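Local coordinates for protein CaaX farnesyltransferase alpha subunit Ram2 (PDB 4L9P) that serves as the alpha subunit of a two-chain prenyltransferase that probably attaches farnesyl groups to proteins ending in a CaaX motif, at residues 202-205 / 206-210; 301-304 / 305-308; 326-329 / 330-334; 341-344 / 345-349. The protein carries 1 engineered substitution. One frame throughout, in Å; residues are numbered along the deposited sequence. Where two conformers were deposited one is given.

All four contacts are local, each joining side chains a helical turn or so apart, and together they illustrate how an all-helical subunit settles its helix starts, middles and ends. Contact 1 closes helix 197-208 and stands apart, its centre about 26 to 32 Å from the centres of the others. Contacts 2, 3 and 4 lie on the three successive helices 304-317, 323-338 and 343-362. Contact 3 sits with its centre about 11 Å from those of contacts 2 and 4: Ile307 packs on Met330 and Leu334, while Leu331 and Leu334 pack on Trp346. Contacts 1, 2 and 4 also meet the beta subunit Ram1, whereas no other chain of the complex touches contact 3.

Contact 1. Residues 202-205 / 206-210; sequences HRYM and LRFGP
Phe208 presses its CB against the ring of Tyr204 four residues earlier, in the last turn of helix 197-208. The methylene stands over one ring face, 3.8 Å from the centroid of the Tyr204 ring and 18° off the normal, a CH-pi contact. With CG beside the backbone N (chi1 -63°), the Phe208 ring points off past the tyrosine, and the two ring planes meet obliquely at 41°. Tyr204 stacks on Tyr298 of the Ram1 subunit. Packing is equally close round Leu206, which lies between the side chain of its chain neighbour Met205 and that of His202, one turn back. Its CG comes to 3.4 Å from His202 O, and its CD1 lies 3.9 Å from His202 CD2. The imidazole is held in turn by a hydrogen bond from its NE2 to Glu182.

The wetter flank belongs to Arg203 and Arg207. Their NH2 atoms come within 4.2 Å of each other, yet both guanidinium groups form salt bridges with Glu244, and Arg203 has a second acidic partner in Glu187. A water in the plane of both groups accepts from Arg203 NH2 at 2.9 Å and, more loosely, from Arg207 NH2 at 3.3 Å. Beyond them the helix stops: Gly209 is the first residue to leave helical geometry, although its N still reaches Met205 O at 3.0 Å. Apolar packing thus secures one flank of the helix end, while on the other the shared carboxylate and water probably offset the like charges and let the two guanidinium groups lie side by side.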
loop_
_atom_site.group_PDB
_atom_site.type_symbol
_atom_site.label_atom_id
_atom_site.label_comp_id
_atom_site.label_asym_id
_atom_site.label_seq_id
_atom_site.Cartn_x
_atom_site.Cartn_y
_atom_site.Cartn_z
ATOM N N HIS A 202 8.261 -9.082 -13.194
ATOM C CA HIS A 202 7.982 -8.847 -14.635
ATOM C C HIS A 202 8.273 -10.123 -15.393
ATOM O O HIS A 202 7.534 -10.461 -16.349
ATOM C CB HIS A 202 8.868 -7.708 -15.117
ATOM C CG HIS A 202 8.459 -7.179 -16.470
ATOM N ND1 HIS A 202 7.334 -6.395 -16.621
ATOM C CD2 HIS A 202 9.032 -7.282 -17.701
ATOM C CE1 HIS A 202 7.216 -6.057 -17.888
ATOM N NE2 HIS A 202 8.219 -6.603 -18.563
ATOM N N ARG A 203 9.283 -10.898 -14.995
ATOM C CA ARG A 203 9.581 -12.188 -15.681
ATOM C C ARG A 203 8.362 -13.112 -15.586
ATOM O O ARG A 203 8.009 -13.780 -16.565
ATOM C CB ARG A 203 10.789 -12.889 -15.038
ATOM C CG ARG A 203 11.258 -14.081 -15.924
ATOM C CD ARG A 203 12.453 -14.832 -15.222
ATOM N NE ARG A 203 12.862 -15.864 -16.158
ATOM C CZ ARG A 203 13.839 -15.751 -17.050
ATOM N NH1 ARG A 203 14.657 -14.675 -17.064
ATOM N NH2 ARG A 203 13.996 -16.734 -17.939
ATOM N N TYR A 204 7.749 -13.158 -14.403
ATOM C CA TYR A 204 6.577 -14.020 -14.258
ATOM C C TYR A 204 5.454 -13.570 -15.240
ATOM O O TYR A 204 4.812 -14.393 -15.911
ATOM C CB TYR A 204 6.051 -13.995 -12.807
ATOM C CG TYR A 204 4.871 -14.948 -12.677
ATOM C CD1 TYR A 204 3.545 -14.535 -12.960
ATOM C CD2 TYR A 204 5.067 -16.272 -12.230
ATOM C CE1 TYR A 204 2.464 -15.422 -12.856
ATOM C CE2 TYR A 204 3.993 -17.160 -12.099
ATOM C CZ TYR A 204 2.697 -16.731 -12.452
ATOM O OH TYR A 204 1.628 -17.613 -12.362
ATOM N N MET A 205 5.223 -12.279 -15.353
ATOM C CA MET A 205 4.224 -11.819 -16.300
ATOM C C MET A 205 4.569 -12.261 -17.732
ATOM O O MET A 205 3.696 -12.766 -18.485
ATOM C CB MET A 205 4.169 -10.329 -16.264
ATOM C CG MET A 205 3.053 -9.779 -17.145
ATOM S SD MET A 205 3.692 -8.756 -18.439
ATOM C CE MET A 205 5.316 -8.438 -18.105
ATOM N N LEU A 206 5.837 -12.099 -18.119
ATOM C CA LEU A 206 6.209 -12.425 -19.518
ATOM C C LEU A 206 5.990 -13.894 -19.756
ATOM O O LEU A 206 5.560 -14.274 -20.858
ATOM C CB LEU A 206 7.699 -12.125 -19.733
ATOM C CG LEU A 206 8.085 -10.646 -19.666
ATOM C CD1 LEU A 206 9.603 -10.496 -19.800
ATOM C CD2 LEU A 206 7.353 -9.793 -20.730
ATOM N N ARG A 207 6.325 -14.742 -18.790
ATOM C CA ARG A 207 6.310 -16.190 -19.037
ATOM C C ARG A 207 4.986 -16.879 -18.720
ATOM O O ARG A 207 4.604 -17.835 -19.430
ATOM C CB ARG A 207 7.436 -16.868 -18.266
ATOM C CG ARG A 207 8.856 -16.438 -18.734
ATOM C CD ARG A 207 9.123 -17.002 -20.095
ATOM N NE ARG A 207 10.540 -17.030 -20.420
ATOM C CZ ARG A 207 11.029 -16.546 -21.563
ATOM N NH1 ARG A 207 10.211 -15.885 -22.407
ATOM N NH2 ARG A 207 12.329 -16.667 -21.816
ATOM N N PHE A 208 4.304 -16.402 -17.678
ATOM C CA PHE A 208 3.179 -17.127 -17.095
ATOM C C PHE A 208 1.986 -16.256 -16.936
ATOM O O PHE A 208 0.936 -16.763 -16.555
ATOM C CB PHE A 208 3.600 -17.800 -15.763
ATOM C CG PHE A 208 4.655 -18.819 -15.967
ATOM C CD1 PHE A 208 4.327 -19.998 -16.601
ATOM C CD2 PHE A 208 5.989 -18.550 -15.653
ATOM C CE1 PHE A 208 5.292 -20.942 -16.867
ATOM C CE2 PHE A 208 6.970 -19.509 -15.876
ATOM C CZ PHE A 208 6.606 -20.705 -16.517
ATOM N N GLY A 209 2.093 -14.962 -17.228
ATOM C CA GLY A 209 0.922 -14.108 -17.049
ATOM C C GLY A 209 -0.172 -14.314 -18.079
ATOM O O GLY A 209 0.108 -14.686 -19.218
ATOM N N PRO A 210 -1.441 -14.105 -17.707
ATOM C CA PRO A 210 -2.520 -14.337 -18.692
ATOM C C PRO A 210 -2.457 -13.353 -19.855
ATOM O O PRO A 210 -2.160 -12.179 -19.666
ATOM C CB PRO A 210 -3.811 -14.129 -17.878
ATOM C CG PRO A 210 -3.382 -13.882 -16.456
ATOM C CD PRO A 210 -1.899 -13.816 -16.344
HETATM O O HOH W 1 15.091 -17.711 -20.444
HETATM O O HOH W 2 2.491 -14.825 -20.496
#

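Contact 2. Residues 301-304 / 305-308; sequences VKSS and HAIE
Ser303 and His305 meet at the start of helix 304-317, where the serine hydroxyl sits beside the imidazole side chain. The histidine can be followed outward. Its CB lies 3.5 Å from Ser303 OG. With CG beside the backbone N (chi1 -47°), the ring is swung back past the helix start, and CD2 keeps near the same hydroxyl, 3.7 Å from Ser303 OG. Farther out, Ser304 OG, itself hydrogen-bonded to Glu257 OE2, lies over the centre of one ring face, 3.9 Å above the plane, while the tip, NE2, hydrogen-bonds to Glu257 O. The imidazole is therefore fixed at its far end and covered on one face, and Trp262 meets it with its own ring.

Ser303 is the N-cap residue. Its OG points anti to the backbone N and accepts from Ala306 N at 3.3 Å, a weak capping bond that takes up an amide of the first turn. The same OG is also bonded to Pro256 O. Ser303 O receives a weak bond from Ile307 N as well, but regular helical bonding is established only one residue later, with Glu308 N to Ser304 O at 3.0 Å. Ahead of the cap, Val301 turns its CG1 to Ile307 CD1 at 3.6 Å, the two side chains crossing at about a right angle.

Trp262 of helix 259-272 packs on Ser303 and Ala306, and Arg259 on His305; helix 323-338 receives Ile307 on Met330, Leu334 and Tyr338, and Ile82 of the Ram1 subunit packs on Val301 and Ser304.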
loop_
_atom_site.group_PDB
_atom_site.type_symbol
_atom_site.label_atom_id
_atom_site.label_comp_id
_atom_site.label_asym_id
_atom_site.label_seq_id
_atom_site.Cartn_x
_atom_site.Cartn_y
_atom_site.Cartn_z
ATOM N N VAL A 301 23.681 -24.690 6.947
ATOM C CA VAL A 301 22.568 -24.244 6.108
ATOM C C VAL A 301 22.929 -23.031 5.282
ATOM O O VAL A 301 23.348 -22.010 5.823
ATOM C CB VAL A 301 21.366 -23.885 7.017
ATOM C CG1 VAL A 301 20.223 -23.172 6.241
ATOM C CG2 VAL A 301 20.876 -25.143 7.784
ATOM N N LYS A 302 22.746 -23.129 3.975
ATOM C CA LYS A 302 23.086 -22.005 3.121
ATOM C C LYS A 302 21.874 -21.209 2.681
ATOM O O LYS A 302 22.031 -20.147 2.055
ATOM C CB LYS A 302 23.822 -22.519 1.887
ATOM C CG LYS A 302 25.165 -23.250 2.258
ATOM C CD LYS A 302 26.006 -23.651 1.007
ATOM C CE LYS A 302 26.518 -25.106 1.086
ATOM N NZ LYS A 302 25.429 -26.211 1.031
ATOM N N SER A 303 20.683 -21.715 2.971
ATOM C CA SER A 303 19.451 -21.006 2.561
ATOM C C SER A 303 18.275 -21.294 3.472
ATOM O O SER A 303 17.858 -22.473 3.591
ATOM C CB SER A 303 19.073 -21.419 1.123
ATOM O OG SER A 303 17.876 -20.729 0.723
ATOM N N SER A 304 17.712 -20.249 4.113
ATOM C CA SER A 304 16.492 -20.445 4.899
ATOM C C SER A 304 15.312 -20.848 4.000
ATOM O O SER A 304 14.377 -21.563 4.420
ATOM C CB SER A 304 16.169 -19.195 5.711
ATOM O OG SER A 304 15.892 -18.101 4.841
ATOM N N HIS A 305 15.344 -20.376 2.744
ATOM C CA HIS A 305 14.297 -20.742 1.805
ATOM C C HIS A 305 14.260 -22.222 1.511
ATOM O O HIS A 305 13.188 -22.797 1.269
ATOM C CB HIS A 305 14.485 -19.928 0.480
ATOM C CG HIS A 305 14.712 -18.484 0.788
ATOM N ND1 HIS A 305 13.758 -17.738 1.449
ATOM C CD2 HIS A 305 15.800 -17.690 0.653
ATOM C CE1 HIS A 305 14.247 -16.540 1.681
ATOM N NE2 HIS A 305 15.478 -16.475 1.212
ATOM N N ALA A 306 15.442 -22.850 1.509
ATOM C CA ALA A 306 15.533 -24.303 1.321
ATOM C C ALA A 306 14.881 -25.026 2.483
ATOM O O ALA A 306 14.187 -26.000 2.268
ATOM C CB ALA A 306 16.957 -24.693 1.148
ATOM N N ILE A 307 15.061 -24.510 3.697
ATOM C CA ILE A 307 14.435 -25.150 4.864
ATOM C C ILE A 307 12.915 -25.003 4.767
ATOM O O ILE A 307 12.162 -25.986 5.026
ATOM C CB ILE A 307 14.924 -24.513 6.197
ATOM C CG1 ILE A 307 16.445 -24.616 6.333
ATOM C CG2 ILE A 307 14.228 -25.126 7.419
ATOM C CD1 ILE A 307 16.949 -23.909 7.569
ATOM N N GLU A 308 12.412 -23.809 4.383
ATOM C CA GLU A 308 10.957 -23.649 4.279
ATOM C C GLU A 308 10.384 -24.519 3.164
ATOM O O GLU A 308 9.290 -25.092 3.287
ATOM C CB GLU A 308 10.662 -22.206 3.978
ATOM C CG GLU A 308 9.153 -21.935 3.953
ATOM C CD GLU A 308 8.923 -20.494 3.580
ATOM O OE1 GLU A 308 9.897 -19.871 3.044
ATOM O OE2 GLU A 308 7.805 -19.972 3.799
#

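Contact 3. Residues 326-329 / 330-334; sequences EAVK and MLTLL
Met330 folds back between Glu326, one turn back, and its chain neighbour Lys329, whose side chains run past it at a slant. Bends at chi2 and chi3 curl the thioether so that CE ends 3.6 Å from Glu326 OE1, and on another side 4.0 Å from Lys329 CD. The two neighbours differ in shape: Glu326 bends at chi2 to bring its carboxylate beside the methyl, whereas the lysine chain is fully extended and offers its methylenes. The Glu326–Met330 pair has the i to i+4 spacing of a continuous alpha-helix, here helix 323-338, in the all-helical fold of the prenyltransferase alpha subunit. The helix lies against helix 304-317 through Met330 and Ala327, and against helix 343-362 through Leu331, while the Lys329 flank is more exposed. There, Thr332 turns towards Val328. With OG1 beside its own backbone N (chi1 -61°), the threonine hydroxyl donates to Val328 O at 2.8 Å. The amide, Thr332 N, donates to that same Val328 O at 2.9 Å. The two donors approach from opposite faces of the carbonyl plane, the hydroxyl from well above it, 38° out, and Val328 CG1 stands 4.0 Å from Thr332 OG1.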
loop_
_atom_site.group_PDB
_atom_site.type_symbol
_atom_site.label_atom_id
_atom_site.label_comp_id
_atom_site.label_asym_id
_atom_site.label_seq_id
_atom_site.Cartn_x
_atom_site.Cartn_y
_atom_site.Cartn_z
ATOM N N GLU A 326 9.403 -34.536 10.389
ATOM C CA GLU A 326 10.501 -33.871 9.675
ATOM C C GLU A 326 10.114 -32.426 9.305
ATOM O O GLU A 326 10.971 -31.550 9.375
ATOM C CB GLU A 326 10.913 -34.639 8.425
ATOM C CG GLU A 326 12.117 -34.093 7.691
ATOM C CD GLU A 326 13.463 -34.270 8.406
ATOM O OE1 GLU A 326 14.458 -33.637 7.973
ATOM O OE2 GLU A 326 13.541 -34.991 9.405
ATOM N N ALA A 327 8.850 -32.196 8.912
ATOM C CA ALA A 327 8.374 -30.848 8.624
ATOM C C ALA A 327 8.505 -30.012 9.881
ATOM O O ALA A 327 8.981 -28.859 9.802
ATOM C CB ALA A 327 6.929 -30.835 8.107
ATOM N N VAL A 328 8.083 -30.572 11.024
ATOM C CA VAL A 328 8.183 -29.848 12.270
ATOM C C VAL A 328 9.633 -29.525 12.630
ATOM O O VAL A 328 9.971 -28.431 13.135
ATOM C CB VAL A 328 7.448 -30.575 13.408
ATOM C CG1 VAL A 328 7.720 -29.886 14.741
ATOM C CG2 VAL A 328 5.952 -30.602 13.102
ATOM N N LYS A 329 10.542 -30.475 12.372
ATOM C CA LYS A 329 11.946 -30.175 12.592
ATOM C C LYS A 329 12.430 -28.974 11.736
ATOM O O LYS A 329 13.212 -28.139 12.236
ATOM C CB LYS A 329 12.778 -31.408 12.223
ATOM C CG LYS A 329 14.234 -31.228 12.480
ATOM C CD LYS A 329 15.024 -32.452 11.942
ATOM C CE LYS A 329 16.546 -32.236 12.133
ATOM N NZ LYS A 329 17.415 -33.383 11.665
ATOM N N MET A 330 12.072 -28.950 10.439
ATOM C CA MET A 330 12.491 -27.837 9.577
ATOM C C MET A 330 11.952 -26.523 10.150
ATOM O O MET A 330 12.689 -25.535 10.208
ATOM C CB MET A 330 11.983 -28.061 8.157
ATOM C CG MET A 330 12.589 -29.237 7.447
ATOM S SD MET A 330 14.402 -29.118 7.281
ATOM C CE MET A 330 14.952 -30.164 8.696
ATOM N N LEU A 331 10.678 -26.528 10.593
ATOM C CA LEU A 331 10.076 -25.296 11.092
ATOM C C LEU A 331 10.724 -24.849 12.408
ATOM O O LEU A 331 10.810 -23.660 12.724
ATOM C CB LEU A 331 8.576 -25.492 11.220
ATOM C CG LEU A 331 7.852 -25.582 9.853
ATOM C CD1 LEU A 331 6.495 -26.239 10.064
ATOM C CD2 LEU A 331 7.580 -24.160 9.242
ATOM N N THR A 332 11.158 -25.839 13.207
ATOM C CA THR A 332 11.899 -25.555 14.419
ATOM C C THR A 332 13.265 -24.907 14.119
ATOM O O THR A 332 13.668 -23.950 14.812
ATOM C CB THR A 332 12.038 -26.845 15.235
ATOM O OG1 THR A 332 10.724 -27.310 15.578
ATOM C CG2 THR A 332 12.793 -26.528 16.506
ATOM N N LEU A 333 13.960 -25.394 13.092
ATOM C CA LEU A 333 15.186 -24.712 12.692
ATOM C C LEU A 333 14.922 -23.240 12.317
ATOM O O LEU A 333 15.722 -22.375 12.639
ATOM C CB LEU A 333 15.862 -25.418 11.521
ATOM C CG LEU A 333 16.392 -26.815 11.868
ATOM C CD1 LEU A 333 16.907 -27.534 10.622
ATOM C CD2 LEU A 333 17.520 -26.670 12.851
ATOM N N LEU A 334 13.829 -22.983 11.591
ATOM C CA LEU A 334 13.485 -21.611 11.204
ATOM C C LEU A 334 13.179 -20.777 12.448
ATOM O O LEU A 334 13.682 -19.652 12.562
ATOM C CB LEU A 334 12.295 -21.632 10.253
ATOM C CG LEU A 334 12.675 -22.113 8.844
ATOM C CD1 LEU A 334 11.456 -22.527 8.031
ATOM C CD2 LEU A 334 13.458 -20.996 8.032
#

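Contact 4. Residues 341-344 / 345-349; sequences IRRN and YWEYR
Helix 343-362 begins at an N-cap residue, Arg342, whose side chain turns along the first helical turn to lie against Trp346. The guanidinium is not stacked on the indole: the planes stand 51° apart, and Trp346 CH2 comes over one guanidinium face. NH1 of Arg342 lies 3.5 Å from Trp346 CZ2, and nearer the backbone Arg342 CB meets Trp346 NE1 at the same 3.5 Å. The bend at chi3 (64°) brings the guanidinium back to Trp346 CZ2 and CH2. On its other neighbour the group is almost parallel to the Tyr345 ring, but loosely, Arg342 NH2 being 4.1 Å from Tyr345 CD2. Asp339 forms a salt bridge with Arg342 NH1 and accepts from Trp346 NE1 through its carbonyl, while Ser346 of the Ram1 subunit bonds Arg342 NE.

The carbonyl of Arg342 also carries the turn. It lies over a face of the indole, with Arg342 O 3.3 Å from Trp346 CD1, and it accepts from Trp346 N at 3.0 Å. One residue on, Arg343 NE donates to Glu347 OE2 at 3.2 Å in a nearly straight hydrogen bond (170°) that is part of a salt bridge, from above the carboxylate plane. Both residues have two deposited conformers, so this pairing is doubtful; Glu347 OE2 also pairs with Lys335. Asn344 faces the Ram1 subunit, where Ser480 and Tyr401 O take up its amide. The arrangement is that of the first turn of an alpha-helix after its N-cap residue, with i to i+4 side-chain pairs, here set against the partner subunit.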
loop_
_atom_site.group_PDB
_atom_site.type_symbol
_atom_site.label_atom_id
_atom_site.label_comp_id
_atom_site.label_asym_id
_atom_site.label_seq_id
_atom_site.Cartn_x
_atom_site.Cartn_y
_atom_site.Cartn_z
ATOM N N ILE A 341 12.430 -14.145 13.613
ATOM C CA ILE A 341 11.399 -13.115 13.823
ATOM C C ILE A 341 10.015 -13.608 13.376
ATOM O O ILE A 341 8.985 -13.023 13.766
ATOM C CB ILE A 341 11.808 -11.785 13.089
ATOM C CG1 ILE A 341 11.075 -10.598 13.681
ATOM C CG2 ILE A 341 11.483 -11.866 11.571
ATOM C CD1 ILE A 341 11.462 -10.280 15.115
ATOM N N ARG A 342 9.996 -14.639 12.519
ATOM C CA ARG A 342 8.715 -15.137 12.010
ATOM C C ARG A 342 8.232 -16.371 12.820
ATOM O O ARG A 342 7.375 -17.140 12.372
ATOM C CB ARG A 342 8.862 -15.528 10.536
ATOM C CG ARG A 342 9.120 -14.220 9.707
ATOM C CD ARG A 342 9.534 -14.523 8.283
ATOM N NE ARG A 342 8.468 -15.195 7.542
ATOM C CZ ARG A 342 8.687 -15.884 6.429
ATOM N NH1 ARG A 342 9.960 -16.078 5.998
ATOM N NH2 ARG A 342 7.655 -16.440 5.820
ATOM N N ARG A 343 8.782 -16.515 14.042
ATOM C CA ARG A 343 8.460 -17.641 14.932
ATOM C C ARG A 343 6.959 -17.939 15.028
ATOM O O ARG A 343 6.540 -19.101 15.031
ATOM C CB ARG A 343 8.988 -17.279 16.302
ATOM C CG ARG A 343 8.587 -18.235 17.401
ATOM C CD ARG A 343 9.323 -17.798 18.681
ATOM N NE ARG A 343 8.971 -18.599 19.838
ATOM C CZ ARG A 343 9.414 -18.372 21.079
ATOM N NH1 ARG A 343 10.223 -17.330 21.338
ATOM N NH2 ARG A 343 9.012 -19.163 22.065
ATOM N N ASN A 344 6.115 -16.890 15.116
ATOM C CA ASN A 344 4.684 -17.151 15.360
ATOM C C ASN A 344 4.036 -17.757 14.122
ATOM O O ASN A 344 3.087 -18.550 14.224
ATOM C CB ASN A 344 3.909 -15.909 15.834
ATOM C CG ASN A 344 4.322 -15.504 17.250
ATOM O OD1 ASN A 344 4.598 -16.390 18.105
ATOM N ND2 ASN A 344 4.488 -14.218 17.491
ATOM N N TYR A 345 4.537 -17.388 12.931
ATOM C CA TYR A 345 4.037 -18.031 11.726
ATOM C C TYR A 345 4.572 -19.470 11.603
ATOM O O TYR A 345 3.817 -20.403 11.263
ATOM C CB TYR A 345 4.442 -17.169 10.482
ATOM C CG TYR A 345 4.129 -17.915 9.189
ATOM C CD1 TYR A 345 2.786 -18.170 8.800
ATOM C CD2 TYR A 345 5.156 -18.410 8.394
ATOM C CE1 TYR A 345 2.508 -18.912 7.666
ATOM C CE2 TYR A 345 4.878 -19.155 7.236
ATOM C CZ TYR A 345 3.564 -19.392 6.904
ATOM O OH TYR A 345 3.282 -20.141 5.780
ATOM N N TRP A 346 5.854 -19.680 11.905
ATOM C CA TRP A 346 6.361 -21.074 11.887
ATOM C C TRP A 346 5.586 -21.927 12.915
ATOM O O TRP A 346 5.272 -23.089 12.607
ATOM C CB TRP A 346 7.835 -21.159 12.238
ATOM C CG TRP A 346 8.719 -20.225 11.371
ATOM C CD1 TRP A 346 9.690 -19.407 11.843
ATOM C CD2 TRP A 346 8.736 -20.071 9.915
ATOM N NE1 TRP A 346 10.315 -18.714 10.795
ATOM C CE2 TRP A 346 9.764 -19.123 9.606
ATOM C CE3 TRP A 346 7.992 -20.631 8.849
ATOM C CZ2 TRP A 346 10.040 -18.717 8.292
ATOM C CZ3 TRP A 346 8.290 -20.236 7.545
ATOM C CH2 TRP A 346 9.277 -19.283 7.277
ATOM N N GLU A 347 5.244 -21.369 14.076
ATOM C CA GLU A 347 4.542 -22.172 15.083
ATOM C C GLU A 347 3.109 -22.437 14.620
ATOM O O GLU A 347 2.572 -23.502 14.901
ATOM C CB GLU A 347 4.602 -21.527 16.479
ATOM C CG GLU A 347 6.008 -21.544 17.081
ATOM C CD GLU A 347 6.147 -20.935 18.491
ATOM O OE1 GLU A 347 5.241 -20.221 18.975
ATOM O OE2 GLU A 347 7.214 -21.133 19.092
ATOM N N TYR A 348 2.509 -21.474 13.913
ATOM C CA TYR A 348 1.165 -21.695 13.315
ATOM C C TYR A 348 1.241 -22.880 12.314
ATOM O O TYR A 348 0.359 -23.765 12.305
ATOM C CB TYR A 348 0.673 -20.420 12.624
ATOM C CG TYR A 348 -0.562 -20.569 11.793
ATOM C CD1 TYR A 348 -1.801 -20.646 12.403
ATOM C CD2 TYR A 348 -0.503 -20.579 10.384
ATOM C CE1 TYR A 348 -2.974 -20.750 11.656
ATOM C CE2 TYR A 348 -1.674 -20.695 9.623
ATOM C CZ TYR A 348 -2.908 -20.761 10.260
ATOM O OH TYR A 348 -4.075 -20.883 9.525
ATOM N N ARG A 349 2.298 -22.926 11.491
ATOM C CA ARG A 349 2.479 -24.036 10.556
ATOM C C ARG A 349 2.662 -25.339 11.320
ATOM O O ARG A 349 2.065 -26.346 10.957
ATOM C CB ARG A 349 3.654 -23.834 9.600
ATOM C CG ARG A 349 3.404 -22.682 8.599
ATOM C CD ARG A 349 2.379 -23.099 7.516
ATOM N NE ARG A 349 2.970 -24.132 6.666
ATOM C CZ ARG A 349 2.396 -25.289 6.342
ATOM N NH1 ARG A 349 1.182 -25.623 6.825
ATOM N NH2 ARG A 349 3.042 -26.136 5.527
#